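Local coordinates for protein Vpx (Simian immunodeficiency virus, PDB 4CC9) that redirects a host CUL4A-DDB1-DCAF1 ubiquitin ligase to SAMHD1, sending that restriction factor to the proteasome, and aids infection of non-dividing cells, at residues F53-R58 / C80-A85. Residues are numbered along the deposited sequence; the frame is centred on the assembly and turned at random.
Sequences FQVWRR and CLIQKA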
loop_
_atom_site.group_PDB
_atom_site.type_symbol
_atom_site.label_atom_id
_atom_site.label_comp_id
_atom_site.label_asym_id
_atom_site.label_seq_id
_atom_site.Cartn_x
_atom_site.Cartn_y
_atom_site.Cartn_z
ATOM N N PHE B 53 -10.297 18.403 15.609
ATOM C CA PHE B 53 -10.114 19.704 16.254
ATOM C C PHE B 53 -8.883 19.749 17.149
ATOM O O PHE B 53 -8.120 20.714 17.111
ATOM C CB PHE B 53 -11.363 20.112 17.034
ATOM C CG PHE B 53 -12.372 20.860 16.201
ATOM C CD1 PHE B 53 -13.232 20.179 15.353
ATOM C CD2 PHE B 53 -12.438 22.251 16.244
ATOM C CE1 PHE B 53 -14.159 20.871 14.572
ATOM C CE2 PHE B 53 -13.363 22.943 15.464
ATOM C CZ PHE B 53 -14.224 22.251 14.629
ATOM N N GLN B 54 -8.659 18.686 17.914
ATOM C CA GLN B 54 -7.532 18.660 18.840
ATOM C C GLN B 54 -6.159 18.621 18.143
ATOM O O GLN B 54 -5.226 19.321 18.550
ATOM C CB GLN B 54 -7.684 17.498 19.811
ATOM C CG GLN B 54 -7.012 17.727 21.138
ATOM N N VAL B 55 -6.037 17.823 17.089
ATOM C CA VAL B 55 -4.767 17.745 16.380
ATOM C C VAL B 55 -4.499 19.049 15.628
ATOM O O VAL B 55 -3.359 19.518 15.560
ATOM C CB VAL B 55 -4.713 16.542 15.414
ATOM C CG1 VAL B 55 -3.425 16.570 14.625
ATOM C CG2 VAL B 55 -4.842 15.221 16.192
ATOM N N TRP B 56 -5.550 19.655 15.088
ATOM C CA TRP B 56 -5.387 20.945 14.415
ATOM C C TRP B 56 -4.864 22.024 15.370
ATOM O O TRP B 56 -3.845 22.670 15.097
ATOM C CB TRP B 56 -6.692 21.406 13.764
ATOM C CG TRP B 56 -6.597 22.827 13.310
ATOM C CD1 TRP B 56 -7.126 23.931 13.934
ATOM C CD2 TRP B 56 -5.904 23.316 12.148
ATOM N NE1 TRP B 56 -6.818 25.067 13.219
ATOM C CE2 TRP B 56 -6.065 24.724 12.125
ATOM C CE3 TRP B 56 -5.179 22.700 11.116
ATOM C CZ2 TRP B 56 -5.515 25.529 11.116
ATOM C CZ3 TRP B 56 -4.638 23.496 10.111
ATOM C CH2 TRP B 56 -4.814 24.899 10.115
ATOM N N ARG B 57 -5.551 22.198 16.497
ATOM C CA ARG B 57 -5.184 23.233 17.463
ATOM C C ARG B 57 -3.808 23.013 18.084
ATOM O O ARG B 57 -3.065 23.974 18.312
ATOM C CB ARG B 57 -6.219 23.313 18.577
ATOM C CG ARG B 57 -7.639 23.591 18.108
ATOM C CD ARG B 57 -8.609 23.409 19.283
ATOM N NE ARG B 57 -9.533 24.519 19.322
ATOM C CZ ARG B 57 -9.410 25.558 20.127
ATOM N NH1 ARG B 57 -8.426 25.604 21.006
ATOM N NH2 ARG B 57 -10.288 26.542 20.059
ATOM N N ARG B 58 -3.459 21.759 18.371
ATOM C CA ARG B 58 -2.145 21.500 18.954
ATOM C C ARG B 58 -1.024 21.720 17.937
ATOM O O ARG B 58 -0.004 22.315 18.266
ATOM C CB ARG B 58 -2.078 20.113 19.602
ATOM C CG ARG B 58 -3.074 19.967 20.740
ATOM C CD ARG B 58 -3.118 18.551 21.290
ATOM N NE ARG B 58 -1.983 18.287 22.170
ATOM C CZ ARG B 58 -1.047 17.374 21.935
ATOM N NH1 ARG B 58 -1.113 16.616 20.850
ATOM N NH2 ARG B 58 -0.049 17.215 22.796
ATOM N N CYS B 80 0.051 15.854 7.065
ATOM C CA CYS B 80 0.738 14.560 7.109
ATOM C C CYS B 80 0.243 13.695 8.273
ATOM O O CYS B 80 0.088 12.478 8.123
ATOM C CB CYS B 80 2.267 14.734 7.123
ATOM S SG CYS B 80 2.966 15.445 5.558
ATOM N N LEU B 81 -0.042 14.321 9.413
ATOM C CA LEU B 81 -0.582 13.585 10.569
ATOM C C LEU B 81 -1.983 13.032 10.312
ATOM O O LEU B 81 -2.282 11.897 10.696
ATOM C CB LEU B 81 -0.614 14.466 11.815
ATOM C CG LEU B 81 0.740 14.767 12.451
ATOM C CD1 LEU B 81 0.585 15.847 13.505
ATOM C CD2 LEU B 81 1.354 13.491 13.057
ATOM N N ILE B 82 -2.843 13.829 9.674
ATOM C CA ILE B 82 -4.197 13.363 9.381
ATOM C C ILE B 82 -4.181 12.284 8.297
ATOM O O ILE B 82 -4.968 11.322 8.369
ATOM C CB ILE B 82 -5.148 14.505 8.985
ATOM C CG1 ILE B 82 -5.170 15.570 10.089
ATOM C CG2 ILE B 82 -6.562 13.974 8.787
ATOM C CD1 ILE B 82 -5.533 15.001 11.470
ATOM N N GLN B 83 -3.281 12.418 7.313
ATOM C CA GLN B 83 -3.185 11.400 6.265
ATOM C C GLN B 83 -2.809 10.063 6.913
ATOM O O GLN B 83 -3.330 9.018 6.517
ATOM C CB GLN B 83 -2.180 11.788 5.166
ATOM C CG GLN B 83 -2.531 13.035 4.331
ATOM C CD GLN B 83 -3.434 12.756 3.124
ATOM O OE1 GLN B 83 -4.279 11.854 3.142
ATOM N NE2 GLN B 83 -3.272 13.561 2.079
ATOM N N LYS B 84 -1.943 10.094 7.931
ATOM C CA LYS B 84 -1.563 8.854 8.624
ATOM C C LYS B 84 -2.702 8.282 9.455
ATOM O O LYS B 84 -2.895 7.065 9.491
ATOM C CB LYS B 84 -0.294 9.042 9.473
ATOM C CG LYS B 84 0.951 9.230 8.612
ATOM C CD LYS B 84 2.176 9.649 9.398
ATOM C CE LYS B 84 3.193 10.296 8.438
ATOM N NZ LYS B 84 4.530 10.529 9.038
ATOM N N ALA B 85 -3.462 9.159 10.110
ATOM C CA ALA B 85 -4.640 8.726 10.858
ATOM C C ALA B 85 -5.632 8.043 9.914
ATOM O O ALA B 85 -6.189 6.991 10.240
ATOM C CB ALA B 85 -5.307 9.918 11.579
#
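Val55 projects from helix 49-66 onto Leu81 and Ile82 of helix 71-91, and these three buried side chains make the whole contact. It is purely apolar. The CG1 methyl of the valine, anti to its own backbone N (chi1 175°), makes the closest approach to both. Val55 CG1 lies 4.1 Å from Ile82 CD1 and 4.2 Å from Leu81 CD1, so it meets the end methyls of two consecutive residues.

Val55 and Leu81 both leave their backbones pointing toward the other segment. Ile82 starts off to one side, and its end has to turn inward. With CG1 of Ile82 set beside its backbone N (chi1 -56°) and a second bend at chi2 of -55°, CD1 is brought round to the valine. The side chains of Val55 and Ile82 run past each other in opposite directions rather than meeting head on. Val55 and Ile82 are also the pair nearest in the backbone, with 8.3 Å between their CA atoms.

No hydrogen bond joins the two segments.

The contact belongs to the three-helix fold of the Vpr/Vpx family. Ile82 also packs on Ile39 of helix 25-43, so it touches both other helices. The chain of another protein lies close by, and Leu81 packs on an apolar side chain of it. The zinc site of His46, His89, Cys94 and Cys96 is separate: its metal is about 12 Å from the Ile82 side chain.

With only aliphatic carbons meeting and 100 Å² buried, the contact is light, non-directional apolar packing that adds to the packing of the helices.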